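O-phospho-L-seryl-tRNA:Cys-tRNA synthase (Methanocaldococcus jannaschii DSM 2661, PDB 5X6B) probably converts O-phosphoseryl-tRNA(Cys) into cysteinyl-tRNA(Cys) with pyridoxal phosphate as cofactor, in the tRNA-dependent route to cysteine of methanogens. Local coordinates at residues Gly65-Lys69 with Glu70-Ala74; Cys230-Thr233 with Val234-Pro238; Phe368-Tyr371 with Asp372-Lys376; Tyr404-Asn407 with Ala408-Ile412. All coordinates share one frame; numbering follows the deposited sequence.

Overall arrangement
The four contacts follow one another along the chain, each local to one continuous run. Interaction 1 starts helix 69-77, and interaction 2 lies in the loop after strand 226-229 of the seven-stranded mixed sheet; their centres are about 18 Å apart and they do not touch. Interactions 3 and 4, on helices 369-375 and 399-415 of the C-terminal part, have centres about 12 Å apart and meet directly, with Glu373 CB 3.5 Å from Ile412 CD1. Both lie about 28 to 31 Å, centre to centre, from the other two. Interaction 2 borders the cofactor lysine in the large sheet region, interaction 1 faces other chains, and interactions 3 and 4 pack two helices together.

Interaction 1. Residues Gly65-Lys69 with Glu70-Ala74; sequences GILPK and EAKKA
Lys69 and Glu70, neighbours at the first turn of a helix, send their side chains obliquely across one another. The Lys69 CG sits between its own backbone N and carbonyl carbon (chi1 57°), and the chain then runs extended until a bend at its last torsion. That bend turns NZ toward the Glu70 carboxylate, where NZ stands 4.0 Å from OE2: a salt bridge, but a long one. Glu70 is itself folded at chi2 (87°), which carries its OE1 back over the CB side of the Pro68 ring, the two side chains crossing at about a right angle.

Behind this pair, Lys72 stretches its fully extended chain back along the incoming loop, with CG 4.2 Å from Leu67 CB. Its amino group is claimed by other chains: an acidic side chain of another protein and, by cation-pi contact, Trp79 of the second subunit. On the buried side, Ala71 CB touches Leu67 CG at 4.0 Å and Pro68 CD at 4.0 Å, and helix 298-305 packs against the same apolar patch.

The backbone closes the turn. Pro68 O accepts from Ala71 N at 2.9 Å and from Lys72 N at 3.2 Å, while Lys73 N reaches Lys69 O at 3.0 Å. With Pro68 as N-cap, this is the opening turn of helix 69-77, set where the subunits meet.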
loop_
_atom_site.group_PDB
_atom_site.type_symbol
_atom_site.label_atom_id
_atom_site.label_comp_id
_atom_site.label_asym_id
_atom_site.label_seq_id
_atom_site.Cartn_x
_atom_site.Cartn_y
_atom_site.Cartn_z
ATOM N N GLY B 65 6.929 -3.480 10.400
ATOM C CA GLY B 65 5.963 -3.090 9.391
ATOM C C GLY B 65 5.407 -1.692 9.583
ATOM O O GLY B 65 4.390 -1.332 8.989
ATOM N N ILE B 66 6.070 -0.901 10.419
ATOM C CA ILE B 66 5.655 0.477 10.642
ATOM C C ILE B 66 6.009 1.313 9.417
ATOM O O ILE B 66 7.132 1.250 8.916
ATOM C CB ILE B 66 6.317 1.069 11.899
ATOM C CG1 ILE B 66 5.969 0.229 13.128
ATOM C CG2 ILE B 66 5.890 2.508 12.098
ATOM C CD1 ILE B 66 4.490 0.190 13.435
ATOM N N LEU B 67 5.048 2.083 8.919
ATOM C CA LEU B 67 5.273 2.855 7.703
ATOM C C LEU B 67 6.019 4.150 7.978
ATOM O O LEU B 67 5.650 4.910 8.870
ATOM C CB LEU B 67 3.950 3.159 7.000
ATOM C CG LEU B 67 3.609 2.232 5.831
ATOM C CD1 LEU B 67 3.320 0.821 6.327
ATOM C CD2 LEU B 67 2.441 2.785 5.025
ATOM N N PRO B 68 7.089 4.390 7.212
ATOM C CA PRO B 68 7.816 5.659 7.231
ATOM C C PRO B 68 7.046 6.712 6.436
ATOM O O PRO B 68 6.226 6.346 5.591
ATOM C CB PRO B 68 9.145 5.310 6.562
ATOM C CG PRO B 68 8.790 4.207 5.614
ATOM C CD PRO B 68 7.694 3.418 6.285
ATOM N N LYS B 69 7.307 7.989 6.697
ATOM C CA LYS B 69 6.522 9.071 6.109
ATOM C C LYS B 69 6.560 9.064 4.581
ATOM O O LYS B 69 5.592 9.467 3.939
ATOM C CB LYS B 69 6.998 10.427 6.642
ATOM C CG LYS B 69 8.469 10.721 6.420
ATOM C CD LYS B 69 8.821 12.114 6.920
ATOM C CE LYS B 69 10.291 12.433 6.708
ATOM N NZ LYS B 69 11.159 11.482 7.450
ATOM N N GLU B 70 7.666 8.601 4.006
ATOM C CA GLU B 70 7.787 8.488 2.553
ATOM C C GLU B 70 6.694 7.584 1.992
ATOM O O GLU B 70 6.121 7.860 0.938
ATOM C CB GLU B 70 9.162 7.940 2.153
ATOM C CG GLU B 70 10.344 8.776 2.624
ATOM C CD GLU B 70 10.800 8.418 4.026
ATOM O OE1 GLU B 70 10.111 7.621 4.692
ATOM O OE2 GLU B 70 11.849 8.936 4.463
ATOM N N ALA B 71 6.404 6.506 2.710
ATOM C CA ALA B 71 5.421 5.536 2.257
ATOM C C ALA B 71 4.005 6.055 2.461
ATOM O O ALA B 71 3.126 5.802 1.641
ATOM C CB ALA B 71 5.613 4.204 2.977
ATOM N N LYS B 72 3.782 6.773 3.557
ATOM C CA LYS B 72 2.467 7.347 3.826
ATOM C C LYS B 72 2.088 8.360 2.747
ATOM O O LYS B 72 0.938 8.413 2.315
ATOM C CB LYS B 72 2.431 8.005 5.200
ATOM C CG LYS B 72 2.598 7.047 6.361
ATOM C CD LYS B 72 2.580 7.811 7.669
ATOM C CE LYS B 72 2.751 6.900 8.861
ATOM N NZ LYS B 72 2.910 7.702 10.109
ATOM N N LYS B 73 3.060 9.156 2.312
ATOM C CA LYS B 73 2.833 10.092 1.220
ATOM C C LYS B 73 2.449 9.338 -0.042
ATOM O O LYS B 73 1.546 9.747 -0.774
ATOM C CB LYS B 73 4.073 10.944 0.963
ATOM C CG LYS B 73 4.474 11.827 2.126
ATOM C CD LYS B 73 5.762 12.568 1.818
ATOM C CE LYS B 73 6.263 13.314 3.038
ATOM N NZ LYS B 73 7.560 13.984 2.765
ATOM N N ALA B 74 3.142 8.231 -0.284
ATOM C CA ALA B 74 2.874 7.392 -1.444
ATOM C C ALA B 74 1.464 6.804 -1.382
ATOM O O ALA B 74 0.792 6.675 -2.405
ATOM C CB ALA B 74 3.915 6.287 -1.544
#

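Interaction 2. Residues Cys230-Thr233 with Val234-Pro238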
loop_
_atom_site.group_PDB
_atom_site.type_symbol
_atom_site.label_atom_id
_atom_site.label_comp_id
_atom_site.label_asym_id
_atom_site.label_seq_id
_atom_site.Cartn_x
_atom_site.Cartn_y
_atom_site.Cartn_z
ATOM N N CYS B 230 12.982 -16.078 4.647
ATOM C CA CYS B 230 13.554 -14.856 5.175
ATOM C C CYS B 230 12.505 -13.866 5.662
ATOM O O CYS B 230 12.771 -12.666 5.764
ATOM C CB CYS B 230 14.434 -14.207 4.123
ATOM S SG CYS B 230 15.964 -15.100 3.861
ATOM N N ALA B 231 11.310 -14.368 5.949
ATOM C CA ALA B 231 10.379 -13.618 6.769
ATOM C C ALA B 231 11.124 -13.363 8.066
ATOM O O ALA B 231 11.767 -14.277 8.581
ATOM C CB ALA B 231 9.093 -14.393 7.010
ATOM N N TYR B 232 11.073 -12.129 8.554
ATOM C CA TYR B 232 11.756 -11.710 9.789
ATOM C C TYR B 232 13.258 -11.495 9.675
ATOM O O TYR B 232 13.890 -11.167 10.678
ATOM C CB TYR B 232 11.524 -12.700 10.935
ATOM C CG TYR B 232 10.416 -12.342 11.892
ATOM C CD1 TYR B 232 10.193 -11.023 12.276
ATOM C CD2 TYR B 232 9.620 -13.330 12.450
ATOM C CE1 TYR B 232 9.187 -10.702 13.161
ATOM C CE2 TYR B 232 8.615 -13.020 13.341
ATOM C CZ TYR B 232 8.402 -11.705 13.693
ATOM O OH TYR B 232 7.397 -11.394 14.577
ATOM N N THR B 233 13.844 -11.669 8.493
ATOM C CA THR B 233 15.245 -11.268 8.333
ATOM C C THR B 233 15.442 -10.237 7.231
ATOM O O THR B 233 16.158 -9.256 7.428
ATOM C CB THR B 233 16.182 -12.460 8.043
ATOM O OG1 THR B 233 15.755 -13.145 6.860
ATOM C CG2 THR B 233 16.207 -13.417 9.215
ATOM N N VAL B 234 14.831 -10.455 6.071
ATOM C CA VAL B 234 14.985 -9.505 4.972
ATOM C C VAL B 234 14.286 -8.199 5.317
ATOM O O VAL B 234 13.082 -8.173 5.573
ATOM C CB VAL B 234 14.438 -10.060 3.643
ATOM C CG1 VAL B 234 14.215 -8.943 2.651
ATOM C CG2 VAL B 234 15.411 -11.068 3.063
ATOM N N GLY B 235 15.061 -7.120 5.342
ATOM C CA GLY B 235 14.543 -5.820 5.721
ATOM C C GLY B 235 14.918 -5.415 7.136
ATOM O O GLY B 235 14.683 -4.275 7.530
ATOM N N ARG B 236 15.486 -6.347 7.902
ATOM C CA ARG B 236 16.023 -6.039 9.229
ATOM C C ARG B 236 17.541 -6.145 9.227
ATOM O O ARG B 236 18.246 -5.206 9.605
ATOM C CB ARG B 236 15.452 -6.974 10.295
ATOM C CG ARG B 236 13.958 -6.916 10.414
ATOM C CD ARG B 236 13.421 -7.577 11.676
ATOM N NE ARG B 236 11.960 -7.540 11.641
ATOM C CZ ARG B 236 11.174 -7.613 12.708
ATOM N NH1 ARG B 236 9.857 -7.566 12.569
ATOM N NH2 ARG B 236 11.703 -7.716 13.912
ATOM N N MET B 237 18.030 -7.309 8.814
ATOM C CA MET B 237 19.460 -7.557 8.698
ATOM C C MET B 237 19.794 -7.837 7.240
ATOM O O MET B 237 18.919 -8.218 6.468
ATOM C CB MET B 237 19.880 -8.728 9.588
ATOM C CG MET B 237 19.384 -10.074 9.100
ATOM S SD MET B 237 19.762 -11.410 10.249
ATOM C CE MET B 237 18.557 -11.138 11.544
ATOM N N PRO B 238 21.058 -7.627 6.848
ATOM C CA PRO B 238 21.458 -7.946 5.472
ATOM C C PRO B 238 21.417 -9.447 5.191
ATOM O O PRO B 238 21.677 -10.249 6.087
ATOM C CB PRO B 238 22.891 -7.406 5.386
ATOM C CG PRO B 238 23.350 -7.290 6.798
ATOM C CD PRO B 238 22.136 -6.965 7.600
#
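Two successive type II turns, 230-233 and 233-236, share Thr233 and carry the backbone from Cys230 to Arg236; their third residues, Tyr232 and Gly235, have positive phi. Cys230 O takes Thr233 N as well as Val234 N, the latter at 3.0 Å, and Thr233 O takes both Arg236 N and Met237 N, each at 3.0 Å. The two donors differ in approach: Met237 N comes nearly along the C=O axis, whereas Arg236 N stands above the carbonyl plane.

Arg236 runs extended from CG to NE beside Tyr232, and the two side chains point the same way. Their flat groups are almost perpendicular, 89° apart, with the CD1-CE1 edge of the tyrosine lying over one guanidinium face; CE1 is 3.3 Å from NH1. Bonds to Asp347, Ser256, Pro60 O and the backbone O of the modified Lys255 help fix that guanidinium in place. Across the turn, Val234 turns CG2 back beside its own N, putting it 3.5 Å from Cys230 CB. Thr233 CG2 lies 4.0 Å from Met237 CE, and Thr233 OG1 is hydrogen-bonded to His201 ND1.

All of this is buried just past the end of strand 226-229. Loops at the strand ends of the large sheet, one of them holding the pyridoxal phosphate-bearing lysine, are characteristic of fold-type I pyridoxal phosphate enzymes.

Interaction 3. Residues Phe368-Tyr371 with Asp372-Lys376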
loop_
_atom_site.group_PDB
_atom_site.type_symbol
_atom_site.label_atom_id
_atom_site.label_comp_id
_atom_site.label_asym_id
_atom_site.label_seq_id
_atom_site.Cartn_x
_atom_site.Cartn_y
_atom_site.Cartn_z
ATOM N N PHE B 368 -5.227 -10.950 33.563
ATOM C CA PHE B 368 -5.467 -9.824 32.669
ATOM C C PHE B 368 -4.748 -8.595 33.204
ATOM O O PHE B 368 -4.596 -7.596 32.497
ATOM C CB PHE B 368 -6.963 -9.535 32.528
ATOM C CG PHE B 368 -7.687 -10.491 31.627
ATOM C CD1 PHE B 368 -6.998 -11.238 30.689
ATOM C CD2 PHE B 368 -9.061 -10.640 31.717
ATOM C CE1 PHE B 368 -7.666 -12.122 29.858
ATOM C CE2 PHE B 368 -9.733 -11.519 30.891
ATOM C CZ PHE B 368 -9.034 -12.263 29.960
ATOM N N PHE B 369 -4.309 -8.687 34.458
ATOM C CA PHE B 369 -3.746 -7.553 35.182
ATOM C C PHE B 369 -2.597 -6.894 34.426
ATOM O O PHE B 369 -2.488 -5.672 34.390
ATOM C CB PHE B 369 -3.268 -7.993 36.569
ATOM C CG PHE B 369 -1.869 -8.540 36.585
ATOM C CD1 PHE B 369 -0.801 -7.742 36.971
ATOM C CD2 PHE B 369 -1.616 -9.842 36.188
ATOM C CE1 PHE B 369 0.491 -8.236 36.971
ATOM C CE2 PHE B 369 -0.326 -10.343 36.190
ATOM C CZ PHE B 369 0.727 -9.540 36.583
ATOM N N PHE B 370 -1.747 -7.713 33.815
ATOM C CA PHE B 370 -0.561 -7.214 33.143
ATOM C C PHE B 370 -0.965 -6.415 31.913
ATOM O O PHE B 370 -0.452 -5.321 31.673
ATOM C CB PHE B 370 0.367 -8.372 32.772
ATOM C CG PHE B 370 1.722 -7.938 32.300
ATOM C CD1 PHE B 370 2.589 -7.277 33.158
ATOM C CD2 PHE B 370 2.141 -8.204 31.006
ATOM C CE1 PHE B 370 3.842 -6.875 32.727
ATOM C CE2 PHE B 370 3.394 -7.810 30.570
ATOM C CZ PHE B 370 4.247 -7.144 31.434
ATOM N N TYR B 371 -1.907 -6.959 31.151
ATOM C CA TYR B 371 -2.434 -6.276 29.977
ATOM C C TYR B 371 -3.081 -4.944 30.351
ATOM O O TYR B 371 -2.922 -3.948 29.648
ATOM C CB TYR B 371 -3.446 -7.167 29.259
ATOM C CG TYR B 371 -4.070 -6.544 28.031
ATOM C CD1 TYR B 371 -3.470 -6.668 26.785
ATOM C CD2 TYR B 371 -5.267 -5.839 28.117
ATOM C CE1 TYR B 371 -4.041 -6.105 25.659
ATOM C CE2 TYR B 371 -5.844 -5.271 26.999
ATOM C CZ TYR B 371 -5.228 -5.410 25.773
ATOM O OH TYR B 371 -5.801 -4.850 24.655
ATOM N N ASP B 372 -3.809 -4.931 31.462
ATOM C CA ASP B 372 -4.522 -3.736 31.883
ATOM C C ASP B 372 -3.553 -2.703 32.452
ATOM O O ASP B 372 -3.730 -1.496 32.260
ATOM C CB ASP B 372 -5.604 -4.086 32.907
ATOM C CG ASP B 372 -6.498 -2.904 33.242
ATOM O OD1 ASP B 372 -7.294 -2.493 32.368
ATOM O OD2 ASP B 372 -6.414 -2.391 34.379
ATOM N N GLU B 373 -2.523 -3.180 33.144
ATOM C CA GLU B 373 -1.516 -2.293 33.715
ATOM C C GLU B 373 -0.657 -1.652 32.628
ATOM O O GLU B 373 -0.125 -0.562 32.814
ATOM C CB GLU B 373 -0.632 -3.051 34.709
ATOM C CG GLU B 373 -1.279 -3.333 36.059
ATOM C CD GLU B 373 -1.711 -2.074 36.786
ATOM O OE1 GLU B 373 -0.939 -1.091 36.798
ATOM O OE2 GLU B 373 -2.828 -2.068 37.346
ATOM N N LEU B 374 -0.524 -2.336 31.496
ATOM C CA LEU B 374 0.248 -1.818 30.370
ATOM C C LEU B 374 -0.543 -0.775 29.585
ATOM O O LEU B 374 -0.002 0.257 29.188
ATOM C CB LEU B 374 0.672 -2.955 29.434
ATOM C CG LEU B 374 1.819 -3.876 29.855
ATOM C CD1 LEU B 374 1.975 -5.004 28.859
ATOM C CD2 LEU B 374 3.120 -3.108 29.977
ATOM N N LYS B 375 -1.822 -1.059 29.355
ATOM C CA LYS B 375 -2.686 -0.146 28.619
ATOM C C LYS B 375 -2.846 1.146 29.410
ATOM O O LYS B 375 -2.869 2.239 28.841
ATOM C CB LYS B 375 -4.048 -0.794 28.339
ATOM C CG LYS B 375 -5.241 0.141 28.466
ATOM C CD LYS B 375 -6.515 -0.631 28.770
ATOM C CE LYS B 375 -7.733 0.279 28.745
ATOM N NZ LYS B 375 -8.973 -0.484 29.052
ATOM N N LYS B 376 -2.924 1.004 30.731
ATOM C CA LYS B 376 -3.012 2.142 31.639
ATOM C C LYS B 376 -1.793 3.057 31.491
ATOM O O LYS B 376 -1.856 4.248 31.795
ATOM C CB LYS B 376 -3.143 1.653 33.085
ATOM C CG LYS B 376 -3.444 2.738 34.107
ATOM C CD LYS B 376 -4.147 2.158 35.330
ATOM C CE LYS B 376 -4.638 3.252 36.270
ATOM N NZ LYS B 376 -5.255 2.691 37.507
#
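Glu373 N donates to Phe369 O at 2.8 Å, the shortest of the four i to i+4 backbone bonds that link 368-371 to 372-375. The pattern is the ladder of an alpha-helix: Asp372 N to Phe368 O at 3.0 Å, Leu374 N to Phe370 O at 3.0 Å and Lys375 N to Tyr371 O at 3.1 Å complete it.

Side chains sort themselves by face. On the buried face, Phe369 and Phe370 reach toward helix 354-360, and the CB of Phe370 lies over the centre of the Phe369 ring. Phe370 also touches Ile412 of helix 399-415. Asp372 and Glu373 share one partner: Asp372 OD2 and Glu373 OE2 both make salt bridges to Arg365 NH2, so one guanidinium nitrogen serves two carboxylates and probably eases the repulsion between them. The Glu373 chain is bent at chi2. Tyr371, by contrast, is exposed; its CB lies against Asp372 N, and its side chain touches Ala384 in a loop.

The main apolar contact across the turn is between Phe370 and Leu374, one turn apart. Phe370 holds its CG trans to its backbone N (chi1 -170°), which tips the ring along the helix toward Leu374. Leu374 CG sits over the centre of one ring face, and its CD1 descends on the rim to 3.6 Å from Phe370 CE2.

Interaction 4. Residues Tyr404-Asn407 with Ala408-Ile412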
loop_
_atom_site.group_PDB
_atom_site.type_symbol
_atom_site.label_atom_id
_atom_site.label_comp_id
_atom_site.label_asym_id
_atom_site.label_seq_id
_atom_site.Cartn_x
_atom_site.Cartn_y
_atom_site.Cartn_z
ATOM N N TYR B 404 11.259 3.935 28.366
ATOM C CA TYR B 404 9.902 4.056 28.884
ATOM C C TYR B 404 9.283 2.684 29.126
ATOM O O TYR B 404 8.767 2.409 30.213
ATOM C CB TYR B 404 9.026 4.856 27.923
ATOM C CG TYR B 404 7.613 5.037 28.422
ATOM C CD1 TYR B 404 7.280 6.106 29.241
ATOM C CD2 TYR B 404 6.614 4.128 28.092
ATOM C CE1 TYR B 404 5.997 6.274 29.711
ATOM C CE2 TYR B 404 5.327 4.284 28.559
ATOM C CZ TYR B 404 5.022 5.363 29.367
ATOM O OH TYR B 404 3.741 5.533 29.838
ATOM N N VAL B 405 9.339 1.832 28.102
ATOM C CA VAL B 405 8.770 0.493 28.173
ATOM C C VAL B 405 9.376 -0.325 29.312
ATOM O O VAL B 405 8.650 -0.942 30.099
ATOM C CB VAL B 405 8.976 -0.270 26.854
ATOM C CG1 VAL B 405 8.528 -1.717 27.005
ATOM C CG2 VAL B 405 8.231 0.423 25.717
ATOM N N VAL B 406 10.706 -0.321 29.392
ATOM C CA VAL B 406 11.421 -1.064 30.427
ATOM C C VAL B 406 11.034 -0.598 31.826
ATOM O O VAL B 406 10.691 -1.414 32.685
ATOM C CB VAL B 406 12.944 -0.937 30.261
ATOM C CG1 VAL B 406 13.652 -1.457 31.494
ATOM C CG2 VAL B 406 13.408 -1.686 29.022
ATOM N N ASN B 407 11.083 0.714 32.051
ATOM C CA ASN B 407 10.698 1.272 33.342
ATOM C C ASN B 407 9.249 0.945 33.668
ATOM O O ASN B 407 8.903 0.680 34.820
ATOM C CB ASN B 407 10.915 2.788 33.364
ATOM C CG ASN B 407 12.384 3.164 33.311
ATOM O OD1 ASN B 407 13.252 2.386 33.717
ATOM N ND2 ASN B 407 12.672 4.360 32.807
ATOM N N ALA B 408 8.411 0.958 32.637
ATOM C CA ALA B 408 6.996 0.663 32.792
ATOM C C ALA B 408 6.799 -0.726 33.376
ATOM O O ALA B 408 6.151 -0.883 34.409
ATOM C CB ALA B 408 6.283 0.784 31.460
ATOM N N ILE B 409 7.380 -1.725 32.713
ATOM C CA ILE B 409 7.295 -3.116 33.157
ATOM C C ILE B 409 7.827 -3.292 34.579
ATOM O O ILE B 409 7.203 -3.970 35.399
ATOM C CB ILE B 409 8.069 -4.053 32.208
ATOM C CG1 ILE B 409 7.506 -3.962 30.790
ATOM C CG2 ILE B 409 8.010 -5.489 32.704
ATOM C CD1 ILE B 409 8.326 -4.706 29.758
ATOM N N LYS B 410 8.973 -2.678 34.866
ATOM C CA LYS B 410 9.559 -2.713 36.206
ATOM C C LYS B 410 8.601 -2.187 37.265
ATOM O O LYS B 410 8.434 -2.795 38.319
ATOM C CB LYS B 410 10.855 -1.903 36.255
ATOM C CG LYS B 410 12.035 -2.559 35.564
ATOM C CD LYS B 410 13.294 -1.740 35.775
ATOM C CE LYS B 410 14.505 -2.415 35.161
ATOM N NZ LYS B 410 15.749 -1.625 35.396
ATOM N N GLU B 411 7.975 -1.051 36.984
ATOM C CA GLU B 411 7.056 -0.442 37.935
ATOM C C GLU B 411 5.762 -1.235 38.054
ATOM O O GLU B 411 5.079 -1.158 39.073
ATOM C CB GLU B 411 6.747 0.998 37.537
ATOM C CG GLU B 411 7.941 1.924 37.584
ATOM C CD GLU B 411 7.665 3.235 36.890
ATOM O OE1 GLU B 411 6.523 3.426 36.421
ATOM O OE2 GLU B 411 8.590 4.069 36.801
ATOM N N ILE B 412 5.421 -1.990 37.011
ATOM C CA ILE B 412 4.261 -2.869 37.079
ATOM C C ILE B 412 4.499 -3.977 38.093
ATOM O O ILE B 412 3.722 -4.156 39.031
ATOM C CB ILE B 412 3.927 -3.518 35.722
ATOM C CG1 ILE B 412 3.571 -2.459 34.684
ATOM C CG2 ILE B 412 2.769 -4.489 35.879
ATOM C CD1 ILE B 412 2.460 -1.570 35.113
#
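Tyr404 to Glu411 are tied by four regular backbone bonds in the middle of helix 399-415. Ala408 N to Tyr404 O is the shortest at 2.8 Å, and the next three, which bring Ile409 N to Val405 O, Lys410 N to Val406 O and Glu411 N to Asn407 O, continue the i to i+4 pattern at up to 3.1 Å.

Apolar contacts follow the same one-turn spacing. Val405 and Ile409 run alongside each other, Val405 CG1 4.1 Å from Ile409 CD1. Val406 pairs likewise with the aliphatic stem of Lys410: an extended chain carries Lys410 CE to 3.9 Å from Val406 CG1.

The polar ends find partners outside these residues. Lys410 NZ forms a salt bridge with Glu330, and Glu411 OE1 does the same with Arg377, whose backbone O also accepts the Tyr404 OH hydrogen bond. Arg377 thus serves Glu411 through its side chain and Tyr404 through its backbone O.

Around the helix, Val406 and Ile409 pack on helix 317-331, Tyr404 and Ala408 lie against strand 379-380, and Ile412 turns to helix 369-375, leaving 404-412 packed among these three elements.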